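Local coordinates for protein DNA-entry nuclease inhibitor (Bacillus subtilis subsp. subtilis, PDB 4MQD) that inhibits the DNA-entry nuclease, with which it forms a membrane-associated complex that governs binding and entry of donor DNA in competent cells, at residues L111-V116 against D126-D131; F20-K25 against I90-I95; I62-N67 against L100-P105; G48-E53 against V81-T86; E12-Y17 against N57-I62. All blocks are in the same frame, centred on the assembly; numbering follows the deposited sequence. Where two conformers were deposited one is given.

Contact 1 of 5, residues L111-V116 against D126-D131; sequences LTCWTV and DTYIID
Trp114 lies along the backs of two neighbours from 126-131: its CE3 rests 3.8 Å from Ile129 CG2, and one step further round the six-membered ring Asp131 CB sits in the ring plane at the edge, 3.6 Å from CZ3. The indole thus spans two successive bumps on the same face of the sheet, while Thr112 CG2 of its own strand presses on one ring face. Beyond Ile129, the CD1 methyl meets Val116 CG2, and Val116 and Thr127 close the row. The two strands form a beta hairpin, antiparallel at 163°, and three hydrogen-bonded pairs (Thr112 with Asp131, Trp114 with Ile129, Val116 with Thr127) hold them in step through six backbone bonds. On the other face Tyr128 lies alongside Thr115, pointing the same way. With CG beside its backbone N (chi1 -65°), its ring edge is brought to Thr115, where CE1 stands 3.5 Å from OG1 and 3.6 Å from CG2; the phenol OH ends at the backbone N of Gln55. Cys113 SG settles loosely between Tyr128 and Ile130, and past it Leu111 CD1 fits tightly against Ile130 CG2 at 3.5 Å, the two branched chains slanting across one another.

Contact 2 of 5, residues F20-K25 against I90-I95; sequences FTVFQK and IHIESI
Phe23 offers a ring face to His91: His91 CB, the carbon that carries the imidazole, sits over it, 3.7 Å from the ring centroid and 24° off the normal, a CH-pi contact. This overlap lies on one face of an antiparallel pair, strands 20-24 and 90-93, in the middle of a five-stranded sheet. The Phe23 ring owes its place to a chi1 of 57°, which puts CG between the backbone N and the carbonyl carbon and brings the ring over His91 CB. Glu93 borders the same ring at its edge, with CB 3.8 Å from Phe23 CE1, and its carboxylate continues to a salt bridge with Arg99. The hydrogen-bonded pairs Thr21 with Glu93 and Phe23 with His91 supply four backbone bonds. The opposite face is apolar and faces the second sheet. There Val22 divides its methyls, CG1 going to Ile90 CD1 at 3.9 Å and CG2 to Ile92 CG1, while the Phe20 ring runs beside Ile92 and meets Tyr128 edge-to-face. The His91 ring has polar partners at both nitrogens: ND1 is hydrogen-bonded to Leu100 O, and NE2 makes only a weak bond to Lys25 O, 3.0 Å long and bent to 121°, with that oxygen in the plane of the imidazole.

Contact 3 of 5, residues I62-N67 against L100-P105; sequences ILFRLN and LSFDLP
Phe64 and Phe102 form an offset stack, their centroids 4.7 Å apart and their planes inclined by 30°. Because the rings are slipped, the closest touch is made by Phe64 CB, which lies over the Phe102 face 3.4 Å from CE2. A chi1 of -163° turns the Phe64 ring back beside its own carbonyl carbon, and this carries its far corner to Leu104, whose CD2 methyl meets CZ at the ring edge, near its plane, at 4.1 Å. Apolar pairs lie on either side of the stack: Ile62 CG1 against Leu100 CD1 at 3.9 Å, and Leu66 CD1 against Leu104 CD1 at 3.7 Å. Leu104 can serve both Phe64 and Leu66 because its two methyls part company, one for each. An inverse gamma turn centred on Asp103 leads the chain out of strand 100-102, and Leu104, just after it, points toward 62-67. In the next shell Trp8 meets both phenyl rings edge-to-face, and Ile92 touches Phe64 and Phe102. The two strands run nearly parallel, 13° apart, with axes 9.7 Å from each other, the spacing of two sheets packed face to face. Strand 59-66, between 6-14 and 127-134, belongs to the mixed sheet; strand 100-102 is the outermost strand of the antiparallel one, beside 90-93.

Contact 4 of 5, residues G48-E53 against V81-T86; sequences GAISFE and VPFHVT
Phe83 turns the edge of its ring to the start of the other segment: Gly48 O approaches CE1 near the ring plane, a detail to be taken with caution as Gly48 was modelled in two conformers, and Ala49 CA stands near the same corner, 4.4 Å from CE1. The Phe52 ring, at the far end of the contact, has Ile50 CG2 over one face, 3.6 Å above the plane, and approaches Val81 CG2 obliquely. Between the two rings Ile50 does most of the touching, through a single methyl. With CG1 anti to its carbonyl carbon and chi2 extended at 163°, it projects CD1 away from its strand into the angle between Val81 and Phe83. That methyl stands 3.6 Å from Val81 CG1, the two side chains meeting tip to tip, and 3.4 Å from Phe83 CD1, which it reaches at a slant. The contact is mainly apolar; the carbonyl oxygens of Gly48 and Pro82 merely touch carbon atoms. Gly48 O has a partner in Gln24 NE2, and Gln24 OE1 is hydrogen-bonded to the backbone N of Thr86, so one amide bridges the ends of both segments. The arrangement is that of a beta sandwich, with strand axes 8.2 Å apart and directed 138° from each other. Strand 49-53 lies between 43-46 and 19-24 in the antiparallel sheet, whereas 77-85 is the outermost strand of the mixed sheet, hydrogen-bonded to 107-116, whose Leu111 packs on Ile50 and Phe52.

Contact 5 of 5, residues E12-Y17 against N57-I62; sequences ELSISY and NTKAFI
Glu12 reaches along the flank of strand 59-62. Its CB lies 4.0 Å from Phe61 CE1, its CG passes 3.9 Å from Ala60 O, and its OE2 comes to rest against the aliphatic part of Lys59, 3.5 Å from CD. Lys59 bends at chi3 (-82°), which takes its NZ off; the charged ends stay 5.3 Å apart, OE2 to NZ, so any attraction between them would be a longer-range one. Ser14 OG touches Lys59 CG on this same outer face. On the inner face Leu13 slants over Ile62, CD2 to CG1, and Ile15 lays CG1 against the Ala60 methyl at 3.9 Å. Leu13 and Ala60 form an antiparallel hydrogen-bonded pair, each backbone N bonded to the other's O, and a backbone bond from Ile15 N to Thr58 O continues the pairing just past the strand ends. Further on, Asn57 brings CB to 3.2 Å from Ile15 O, and its OD1 accepts a hydrogen bond from the backbone N of His18. Strand 6-14 is an outermost strand of the mixed sheet; 59-66 lies between it and 127-134, whose Tyr128 touches Ala60, and Leu100 of the opposing sheet packs on Leu13.

Overall arrangement
The five contacts sample a two-sheet beta sandwich. Contacts 1 and 5 lie in the mixed sheet, their centres about 13 Å apart and linked through backbone bonds between 59-66 and 127-134; contact 2 belongs to the antiparallel sheet. Contacts 3 and 4 bridge the sheets at different places, centres about 13 Å apart, and meet where Leu104 CD2 lies 3.6 Å from Val85 CG2. Ile62 is shared by contacts 3 and 5. Between them contacts 1 and 2 face each other across the core, Ile130 CD1 being 3.7 Å from Ile92 CD1 and Tyr128 CG 3.6 Å from Phe20 CE2. Contacts 4 and 5 are the farthest apart, about 19 Å between centres, on opposite sides of the chain's centre.

Contact 1 of 5, residues L111-V116 against D126-D131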
# COMPACT_ATOMS: atom_id res chain seq x y z
N LEU A 111 -2.02 15.75 -6.33
CA LEU A 111 -1.37 15.55 -5.04
C LEU A 111 -2.20 14.59 -4.19
O LEU A 111 -3.35 14.89 -3.85
CB LEU A 111 -1.21 16.89 -4.32
CG LEU A 111 -0.28 16.91 -3.11
CD1 LEU A 111 1.17 16.72 -3.55
CD2 LEU A 111 -0.44 18.21 -2.33
N THR A 112 -1.62 13.44 -3.86
CA THR A 112 -2.28 12.44 -3.03
C THR A 112 -1.60 12.34 -1.67
O THR A 112 -0.38 12.33 -1.58
CB THR A 112 -2.27 11.06 -3.72
OG1 THR A 112 -2.95 11.14 -4.97
CG2 THR A 112 -2.96 10.01 -2.84
N CYS A 113 -2.41 12.27 -0.61
CA CYS A 113 -1.91 12.12 0.75
C CYS A 113 -2.50 10.87 1.40
O CYS A 113 -3.72 10.77 1.57
CB CYS A 113 -2.26 13.35 1.59
SG CYS A 113 -1.67 13.27 3.30
N TRP A 114 -1.64 9.93 1.76
CA TRP A 114 -2.05 8.73 2.49
C TRP A 114 -1.74 8.91 3.97
O TRP A 114 -0.61 9.28 4.33
CB TRP A 114 -1.31 7.49 2.00
CG TRP A 114 -1.69 7.01 0.63
CD1 TRP A 114 -2.66 6.10 0.32
CD2 TRP A 114 -1.08 7.39 -0.61
NE1 TRP A 114 -2.70 5.90 -1.04
CE2 TRP A 114 -1.74 6.67 -1.63
CE3 TRP A 114 -0.05 8.26 -0.95
CZ2 TRP A 114 -1.40 6.81 -2.98
CZ3 TRP A 114 0.29 8.39 -2.29
CH2 TRP A 114 -0.38 7.67 -3.28
N THR A 115 -2.73 8.65 4.82
CA THR A 115 -2.53 8.66 6.27
C THR A 115 -2.17 7.25 6.74
O THR A 115 -2.99 6.33 6.63
CB THR A 115 -3.79 9.14 7.01
OG1 THR A 115 -4.10 10.48 6.61
CG2 THR A 115 -3.58 9.10 8.52
N VAL A 116 -0.95 7.09 7.25
CA VAL A 116 -0.45 5.81 7.74
C VAL A 116 -0.14 5.93 9.24
O VAL A 116 0.93 6.41 9.61
CB VAL A 116 0.82 5.36 6.99
CG1 VAL A 116 1.23 3.96 7.41
CG2 VAL A 116 0.60 5.44 5.48
N ASP A 126 3.15 8.15 13.33
CA ASP A 126 2.18 8.56 12.32
C ASP A 126 2.93 9.07 11.10
O ASP A 126 3.78 9.95 11.20
CB ASP A 126 1.25 9.64 12.87
CG ASP A 126 0.25 9.08 13.88
OD1 ASP A 126 0.22 7.85 14.09
OD2 ASP A 126 -0.50 9.88 14.46
N THR A 127 2.62 8.49 9.95
CA THR A 127 3.34 8.76 8.72
C THR A 127 2.37 9.25 7.65
O THR A 127 1.31 8.66 7.45
CB THR A 127 4.08 7.50 8.23
OG1 THR A 127 4.95 7.03 9.26
CG2 THR A 127 4.90 7.80 6.97
N TYR A 128 2.75 10.33 6.97
CA TYR A 128 1.94 10.90 5.91
C TYR A 128 2.72 10.88 4.60
O TYR A 128 3.72 11.58 4.45
CB TYR A 128 1.50 12.32 6.29
CG TYR A 128 0.58 12.31 7.49
CD1 TYR A 128 -0.79 12.15 7.35
CD2 TYR A 128 1.10 12.41 8.78
CE1 TYR A 128 -1.63 12.12 8.45
CE2 TYR A 128 0.26 12.38 9.89
CZ TYR A 128 -1.10 12.23 9.72
OH TYR A 128 -1.93 12.20 10.81
N ILE A 129 2.26 10.04 3.67
CA ILE A 129 2.91 9.88 2.38
C ILE A 129 2.24 10.82 1.39
O ILE A 129 1.02 10.79 1.22
CB ILE A 129 2.82 8.43 1.86
CG1 ILE A 129 3.44 7.46 2.87
CG2 ILE A 129 3.50 8.30 0.50
CD1 ILE A 129 3.27 6.00 2.53
N ILE A 130 3.05 11.66 0.74
CA ILE A 130 2.55 12.68 -0.18
C ILE A 130 3.17 12.47 -1.56
O ILE A 130 4.37 12.71 -1.74
CB ILE A 130 2.85 14.09 0.34
CG1 ILE A 130 2.25 14.28 1.75
CG2 ILE A 130 2.28 15.14 -0.60
CD1 ILE A 130 2.72 15.52 2.46
N ASP A 131 2.36 12.04 -2.53
CA ASP A 131 2.83 11.79 -3.89
C ASP A 131 2.28 12.85 -4.84
O ASP A 131 1.07 12.95 -5.04
CB ASP A 131 2.41 10.39 -4.34
CG ASP A 131 2.98 10.00 -5.72
OD1 ASP A 131 4.04 10.53 -6.12
OD2 ASP A 131 2.35 9.15 -6.39

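Contact 2 of 5, residues F20-K25 against I90-I95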
# COMPACT_ATOMS: atom_id res chain seq x y z
N PHE A 20 -1.42 19.79 8.73
CA PHE A 20 -0.20 20.32 8.13
C PHE A 20 -0.56 20.83 6.74
O PHE A 20 -1.55 20.39 6.15
CB PHE A 20 0.92 19.27 8.07
CG PHE A 20 0.56 18.05 7.27
CD1 PHE A 20 0.82 18.01 5.90
CD2 PHE A 20 -0.01 16.95 7.88
CE1 PHE A 20 0.50 16.88 5.16
CE2 PHE A 20 -0.33 15.82 7.14
CZ PHE A 20 -0.07 15.79 5.78
N THR A 21 0.24 21.75 6.22
CA THR A 21 -0.13 22.48 5.01
C THR A 21 0.97 22.48 3.97
O THR A 21 2.13 22.75 4.27
CB THR A 21 -0.51 23.94 5.36
OG1 THR A 21 -1.58 23.93 6.32
CG2 THR A 21 -0.94 24.72 4.12
N VAL A 22 0.58 22.17 2.73
CA VAL A 22 1.46 22.23 1.58
C VAL A 22 1.19 23.55 0.86
O VAL A 22 0.04 23.82 0.50
CB VAL A 22 1.20 21.06 0.61
CG1 VAL A 22 2.17 21.10 -0.57
CG2 VAL A 22 1.29 19.73 1.35
N PHE A 23 2.23 24.36 0.66
CA PHE A 23 2.05 25.68 0.07
C PHE A 23 3.23 26.14 -0.79
O PHE A 23 4.29 25.51 -0.81
CB PHE A 23 1.74 26.72 1.16
CG PHE A 23 2.78 26.80 2.24
CD1 PHE A 23 2.82 25.86 3.26
CD2 PHE A 23 3.70 27.85 2.26
CE1 PHE A 23 3.77 25.94 4.27
CE2 PHE A 23 4.65 27.94 3.27
CZ PHE A 23 4.68 26.98 4.28
N GLN A 24 3.02 27.23 -1.52
CA GLN A 24 3.99 27.74 -2.48
C GLN A 24 5.23 28.28 -1.77
O GLN A 24 5.17 28.70 -0.61
CB GLN A 24 3.38 28.85 -3.35
CG GLN A 24 2.08 28.47 -4.06
CD GLN A 24 2.20 27.21 -4.90
OE1 GLN A 24 3.18 27.01 -5.62
NE2 GLN A 24 1.18 26.35 -4.82
N LYS A 25 6.36 28.27 -2.48
CA LYS A 25 7.66 28.69 -1.94
C LYS A 25 7.60 30.05 -1.24
O LYS A 25 8.17 30.22 -0.15
CB LYS A 25 8.71 28.74 -3.05
CG LYS A 25 10.14 28.90 -2.55
CD LYS A 25 11.01 29.73 -3.49
CE LYS A 25 11.41 28.96 -4.74
NZ LYS A 25 12.40 27.89 -4.46
N ILE A 90 8.20 24.06 -3.12
CA ILE A 90 7.07 24.12 -2.19
C ILE A 90 7.55 23.97 -0.75
O ILE A 90 8.70 23.60 -0.51
CB ILE A 90 6.03 23.02 -2.47
CG1 ILE A 90 6.67 21.63 -2.37
CG2 ILE A 90 5.40 23.21 -3.84
CD1 ILE A 90 5.67 20.50 -2.25
N HIS A 91 6.67 24.27 0.19
CA HIS A 91 6.93 24.03 1.61
C HIS A 91 5.85 23.14 2.21
O HIS A 91 4.73 23.09 1.71
CB HIS A 91 6.97 25.34 2.40
CG HIS A 91 8.08 26.26 1.99
ND1 HIS A 91 9.41 25.91 2.07
CD2 HIS A 91 8.05 27.53 1.53
CE1 HIS A 91 10.15 26.92 1.66
NE2 HIS A 91 9.35 27.92 1.33
N ILE A 92 6.21 22.44 3.28
CA ILE A 92 5.25 21.73 4.11
C ILE A 92 5.51 22.12 5.55
O ILE A 92 6.66 22.16 5.99
CB ILE A 92 5.34 20.20 3.94
CG1 ILE A 92 5.10 19.82 2.47
CG2 ILE A 92 4.34 19.50 4.85
CD1 ILE A 92 5.12 18.33 2.18
N GLU A 93 4.45 22.41 6.29
CA GLU A 93 4.58 22.94 7.64
C GLU A 93 3.28 22.80 8.43
O GLU A 93 2.19 22.90 7.87
CB GLU A 93 5.00 24.41 7.58
CG GLU A 93 5.49 24.98 8.91
CD GLU A 93 5.93 26.43 8.82
OE1 GLU A 93 6.19 26.92 7.70
OE2 GLU A 93 6.02 27.08 9.88
N SER A 94 3.41 22.55 9.73
CA SER A 94 2.29 22.62 10.66
C SER A 94 2.46 23.89 11.49
O SER A 94 3.42 24.63 11.30
CB SER A 94 2.25 21.38 11.55
OG SER A 94 1.05 21.34 12.31
N ILE A 95 1.54 24.13 12.41
CA ILE A 95 1.56 25.37 13.18
C ILE A 95 2.72 25.37 14.19
O ILE A 95 2.77 24.53 15.09
CB ILE A 95 0.20 25.62 13.86
CG1 ILE A 95 -0.86 25.87 12.77
CG2 ILE A 95 0.26 26.81 14.80
CD1 ILE A 95 -2.27 25.52 13.18

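Contact 3 of 5, residues I62-N67 against L100-P105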
# COMPACT_ATOMS: atom_id res chain seq x y z
N ILE A 62 6.85 12.95 7.38
CA ILE A 62 6.35 13.30 6.07
C ILE A 62 7.22 12.63 5.01
O ILE A 62 8.42 12.88 4.96
CB ILE A 62 6.39 14.83 5.84
CG1 ILE A 62 5.62 15.57 6.94
CG2 ILE A 62 5.85 15.18 4.45
CD1 ILE A 62 4.13 15.27 7.00
N LEU A 63 6.61 11.77 4.19
CA LEU A 63 7.30 11.14 3.06
C LEU A 63 6.81 11.77 1.76
O LEU A 63 5.72 11.44 1.29
CB LEU A 63 7.04 9.63 3.03
CG LEU A 63 8.03 8.76 3.80
CD1 LEU A 63 8.09 9.18 5.26
CD2 LEU A 63 7.65 7.29 3.67
N PHE A 64 7.60 12.67 1.20
CA PHE A 64 7.23 13.31 -0.05
C PHE A 64 7.80 12.54 -1.24
O PHE A 64 8.95 12.10 -1.20
CB PHE A 64 7.71 14.76 -0.09
CG PHE A 64 7.03 15.59 -1.14
CD1 PHE A 64 5.76 16.10 -0.91
CD2 PHE A 64 7.64 15.83 -2.36
CE1 PHE A 64 5.12 16.85 -1.88
CE2 PHE A 64 7.01 16.58 -3.33
CZ PHE A 64 5.74 17.09 -3.10
N ARG A 65 6.99 12.39 -2.28
CA ARG A 65 7.39 11.67 -3.49
C ARG A 65 6.92 12.39 -4.74
O ARG A 65 5.89 13.08 -4.73
CB ARG A 65 6.79 10.26 -3.49
CG ARG A 65 7.27 9.37 -2.36
CD ARG A 65 6.54 8.04 -2.39
NE ARG A 65 6.91 7.20 -1.26
CZ ARG A 65 6.39 6.01 -1.00
NH1 ARG A 65 5.46 5.48 -1.79
NH2 ARG A 65 6.80 5.32 0.06
N LEU A 66 7.67 12.22 -5.83
CA LEU A 66 7.31 12.74 -7.14
C LEU A 66 7.18 11.58 -8.13
O LEU A 66 8.16 10.87 -8.38
CB LEU A 66 8.37 13.74 -7.62
CG LEU A 66 8.21 14.34 -9.03
CD1 LEU A 66 6.88 15.05 -9.19
CD2 LEU A 66 9.37 15.28 -9.32
N ASN A 67 5.98 11.40 -8.67
CA ASN A 67 5.69 10.35 -9.66
C ASN A 67 6.08 8.95 -9.21
O ASN A 67 6.66 8.17 -9.98
CB ASN A 67 6.36 10.69 -11.01
CG ASN A 67 5.84 11.98 -11.60
OD1 ASN A 67 4.63 12.23 -11.61
ND2 ASN A 67 6.75 12.80 -12.12
N LEU A 100 9.48 22.57 6.24
CA LEU A 100 10.07 21.64 5.29
C LEU A 100 10.05 22.27 3.90
O LEU A 100 9.19 23.10 3.60
CB LEU A 100 9.30 20.32 5.27
CG LEU A 100 9.07 19.64 6.62
CD1 LEU A 100 8.32 18.33 6.44
CD2 LEU A 100 10.38 19.40 7.35
N SER A 101 11.02 21.88 3.07
CA SER A 101 11.11 22.38 1.70
C SER A 101 11.36 21.23 0.73
O SER A 101 12.12 20.31 1.04
CB SER A 101 12.22 23.42 1.58
OG SER A 101 11.96 24.53 2.41
N PHE A 102 10.72 21.30 -0.43
CA PHE A 102 10.85 20.26 -1.45
C PHE A 102 10.96 20.91 -2.83
O PHE A 102 10.10 21.72 -3.21
CB PHE A 102 9.65 19.32 -1.40
CG PHE A 102 9.45 18.66 -0.06
CD1 PHE A 102 8.65 19.27 0.91
CD2 PHE A 102 10.06 17.46 0.23
CE1 PHE A 102 8.47 18.67 2.14
CE2 PHE A 102 9.88 16.86 1.47
CZ PHE A 102 9.09 17.46 2.42
N ASP A 103 12.02 20.57 -3.55
CA ASP A 103 12.27 21.12 -4.88
C ASP A 103 11.34 20.48 -5.92
O ASP A 103 11.71 19.52 -6.60
CB ASP A 103 13.74 20.91 -5.26
CG ASP A 103 14.12 21.61 -6.56
OD1 ASP A 103 13.63 22.73 -6.81
OD2 ASP A 103 14.91 21.03 -7.33
N LEU A 104 10.13 21.01 -6.01
CA LEU A 104 9.13 20.54 -6.96
C LEU A 104 9.01 21.55 -8.10
O LEU A 104 8.83 22.74 -7.84
CB LEU A 104 7.78 20.37 -6.26
CG LEU A 104 6.69 19.59 -7.00
CD1 LEU A 104 7.09 18.14 -7.23
CD2 LEU A 104 5.38 19.66 -6.22
N PRO A 105 9.13 21.10 -9.36
CA PRO A 105 9.04 22.03 -10.50
C PRO A 105 7.67 22.70 -10.65
O PRO A 105 6.69 22.25 -10.06
CB PRO A 105 9.32 21.14 -11.72
CG PRO A 105 9.97 19.91 -11.19
CD PRO A 105 9.45 19.72 -9.80

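Contact 4 of 5, residues G48-E53 against V81-T86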
# COMPACT_ATOMS: atom_id res chain seq x y z
N GLY A 48 -3.11 28.94 -3.39
CA GLY A 48 -2.18 27.92 -3.86
C GLY A 48 -1.68 27.06 -2.72
O GLY A 48 -0.50 26.71 -2.67
N ALA A 49 -2.57 26.72 -1.79
CA ALA A 49 -2.20 25.93 -0.61
C ALA A 49 -3.26 24.89 -0.29
O ALA A 49 -4.45 25.12 -0.46
CB ALA A 49 -1.99 26.85 0.58
N ILE A 50 -2.80 23.73 0.18
CA ILE A 50 -3.68 22.65 0.63
C ILE A 50 -3.26 22.23 2.03
O ILE A 50 -2.10 21.88 2.26
CB ILE A 50 -3.60 21.41 -0.29
CG1 ILE A 50 -3.93 21.79 -1.74
CG2 ILE A 50 -4.54 20.32 0.20
CD1 ILE A 50 -3.50 20.75 -2.75
N SER A 51 -4.21 22.27 2.97
CA SER A 51 -3.98 21.73 4.30
C SER A 51 -4.60 20.35 4.39
O SER A 51 -5.75 20.16 3.98
CB SER A 51 -4.57 22.63 5.38
OG SER A 51 -4.04 23.94 5.29
N PHE A 52 -3.84 19.39 4.90
CA PHE A 52 -4.33 18.04 5.08
C PHE A 52 -4.62 17.79 6.56
O PHE A 52 -3.88 18.25 7.43
CB PHE A 52 -3.31 17.03 4.56
CG PHE A 52 -3.17 17.04 3.06
CD1 PHE A 52 -4.14 16.46 2.26
CD2 PHE A 52 -2.07 17.64 2.45
CE1 PHE A 52 -4.02 16.47 0.88
CE2 PHE A 52 -1.95 17.65 1.08
CZ PHE A 52 -2.92 17.06 0.29
N GLU A 53 -5.70 17.07 6.83
CA GLU A 53 -6.06 16.71 8.19
C GLU A 53 -5.14 15.60 8.69
O GLU A 53 -4.84 14.65 7.97
CB GLU A 53 -7.50 16.22 8.24
CG GLU A 53 -8.03 15.99 9.65
CD GLU A 53 -9.15 14.96 9.71
OE1 GLU A 53 -9.31 14.18 8.75
OE2 GLU A 53 -9.86 14.93 10.74
N VAL A 81 -5.94 15.53 -4.50
CA VAL A 81 -6.34 16.91 -4.76
C VAL A 81 -5.50 17.52 -5.89
O VAL A 81 -4.29 17.31 -5.93
CB VAL A 81 -6.18 17.78 -3.49
CG1 VAL A 81 -6.62 19.21 -3.75
CG2 VAL A 81 -6.96 17.17 -2.33
N PRO A 82 -6.14 18.27 -6.81
CA PRO A 82 -5.38 19.05 -7.78
C PRO A 82 -4.52 20.11 -7.11
O PRO A 82 -4.96 20.75 -6.16
CB PRO A 82 -6.46 19.70 -8.64
CG PRO A 82 -7.64 18.80 -8.52
CD PRO A 82 -7.58 18.25 -7.13
N PHE A 83 -3.30 20.30 -7.60
CA PHE A 83 -2.37 21.25 -7.00
C PHE A 83 -1.44 21.85 -8.04
O PHE A 83 -0.74 21.13 -8.75
CB PHE A 83 -1.55 20.55 -5.91
CG PHE A 83 -0.65 21.48 -5.14
CD1 PHE A 83 -1.17 22.52 -4.40
CD2 PHE A 83 0.73 21.29 -5.17
CE1 PHE A 83 -0.34 23.37 -3.69
CE2 PHE A 83 1.57 22.14 -4.46
CZ PHE A 83 1.03 23.18 -3.72
N HIS A 84 -1.43 23.18 -8.12
CA HIS A 84 -0.60 23.90 -9.06
C HIS A 84 0.58 24.52 -8.33
O HIS A 84 0.42 25.17 -7.30
CB HIS A 84 -1.41 25.00 -9.76
CG HIS A 84 -0.60 25.83 -10.71
ND1 HIS A 84 -0.24 25.40 -11.97
CD2 HIS A 84 -0.08 27.07 -10.58
CE1 HIS A 84 0.46 26.33 -12.57
NE2 HIS A 84 0.58 27.36 -11.75
N VAL A 85 1.78 24.31 -8.88
CA VAL A 85 3.00 24.89 -8.33
C VAL A 85 3.34 26.13 -9.15
O VAL A 85 3.66 26.03 -10.33
CB VAL A 85 4.16 23.88 -8.37
CG1 VAL A 85 5.44 24.50 -7.84
CG2 VAL A 85 3.80 22.63 -7.58
N THR A 86 3.26 27.30 -8.51
CA THR A 86 3.47 28.57 -9.20
C THR A 86 4.94 28.82 -9.53
O THR A 86 5.26 29.26 -10.63
CB THR A 86 2.95 29.76 -8.36
OG1 THR A 86 3.59 29.76 -7.08
CG2 THR A 86 1.44 29.66 -8.17

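Contact 5 of 5, residues E12-Y17 against N57-I62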
# COMPACT_ATOMS: atom_id res chain seq x y z
N GLU A 12 10.83 14.40 9.89
CA GLU A 12 10.08 14.48 11.14
C GLU A 12 9.42 15.86 11.25
O GLU A 12 10.01 16.87 10.86
CB GLU A 12 11.00 14.22 12.34
CG GLU A 12 10.25 13.97 13.64
CD GLU A 12 11.15 13.38 14.73
OE1 GLU A 12 12.39 13.48 14.61
OE2 GLU A 12 10.60 12.83 15.71
N LEU A 13 8.20 15.89 11.76
CA LEU A 13 7.42 17.12 11.86
C LEU A 13 6.46 17.03 13.04
O LEU A 13 5.73 16.05 13.18
CB LEU A 13 6.63 17.35 10.57
CG LEU A 13 6.02 18.74 10.35
CD1 LEU A 13 7.11 19.76 10.06
CD2 LEU A 13 5.01 18.71 9.22
N SER A 14 6.48 18.06 13.90
CA SER A 14 5.54 18.13 15.02
C SER A 14 4.21 18.69 14.53
O SER A 14 4.12 19.84 14.12
CB SER A 14 6.10 19.02 16.13
OG SER A 14 7.24 18.42 16.73
N ILE A 15 3.17 17.85 14.58
CA ILE A 15 1.83 18.25 14.16
C ILE A 15 1.11 18.97 15.29
O ILE A 15 1.07 18.47 16.42
CB ILE A 15 0.97 17.04 13.73
CG1 ILE A 15 1.67 16.24 12.62
CG2 ILE A 15 -0.42 17.50 13.29
CD1 ILE A 15 2.08 17.06 11.41
N SER A 16 0.55 20.14 14.99
CA SER A 16 -0.31 20.85 15.92
C SER A 16 -1.66 21.11 15.26
O SER A 16 -1.75 21.25 14.04
CB SER A 16 0.32 22.18 16.34
OG SER A 16 1.43 21.96 17.19
N TYR A 17 -2.71 21.15 16.08
CA TYR A 17 -4.06 21.43 15.62
C TYR A 17 -4.52 20.51 14.48
O TYR A 17 -5.23 20.93 13.56
CB TYR A 17 -4.19 22.90 15.22
CG TYR A 17 -3.77 23.85 16.33
CD1 TYR A 17 -4.61 24.12 17.39
CD2 TYR A 17 -2.51 24.44 16.32
CE1 TYR A 17 -4.23 24.98 18.41
CE2 TYR A 17 -2.11 25.30 17.33
CZ TYR A 17 -2.98 25.56 18.38
OH TYR A 17 -2.59 26.41 19.39
N ASN A 57 -2.00 15.15 17.19
CA ASN A 57 -0.85 16.03 17.37
C ASN A 57 0.30 15.24 17.97
O ASN A 57 0.26 14.82 19.13
CB ASN A 57 -1.22 17.20 18.28
CG ASN A 57 -2.35 18.04 17.70
OD1 ASN A 57 -2.48 18.17 16.49
ND2 ASN A 57 -3.16 18.61 18.57
N THR A 58 1.33 15.02 17.16
CA THR A 58 2.45 14.16 17.53
C THR A 58 3.62 14.43 16.59
O THR A 58 3.49 15.15 15.61
CB THR A 58 2.04 12.67 17.45
OG1 THR A 58 3.12 11.85 17.91
CG2 THR A 58 1.68 12.27 16.02
N LYS A 59 4.78 13.85 16.91
CA LYS A 59 5.93 13.88 16.01
C LYS A 59 5.70 12.87 14.89
O LYS A 59 5.86 11.67 15.07
CB LYS A 59 7.23 13.59 16.75
CG LYS A 59 7.87 14.82 17.37
CD LYS A 59 8.96 14.48 18.37
CE LYS A 59 8.39 14.13 19.74
NZ LYS A 59 9.45 13.99 20.77
N ALA A 60 5.29 13.38 13.73
CA ALA A 60 4.97 12.55 12.57
C ALA A 60 6.09 12.63 11.53
O ALA A 60 6.95 13.50 11.60
CB ALA A 60 3.66 13.00 11.96
N PHE A 61 6.06 11.71 10.58
CA PHE A 61 7.00 11.71 9.46
C PHE A 61 6.27 12.04 8.16
O PHE A 61 5.20 11.50 7.89
CB PHE A 61 7.70 10.35 9.34
CG PHE A 61 8.75 10.12 10.38
CD1 PHE A 61 10.02 10.65 10.23
CD2 PHE A 61 8.46 9.38 11.52
CE1 PHE A 61 11.00 10.44 11.19
CE2 PHE A 61 9.43 9.16 12.49
CZ PHE A 61 10.70 9.69 12.32
N ILE A 62 6.85 12.95 7.38
CA ILE A 62 6.35 13.30 6.07
C ILE A 62 7.22 12.63 5.01
O ILE A 62 8.42 12.88 4.96
CB ILE A 62 6.39 14.83 5.84
CG1 ILE A 62 5.62 15.57 6.94
CG2 ILE A 62 5.85 15.18 4.45
CD1 ILE A 62 4.13 15.27 7.00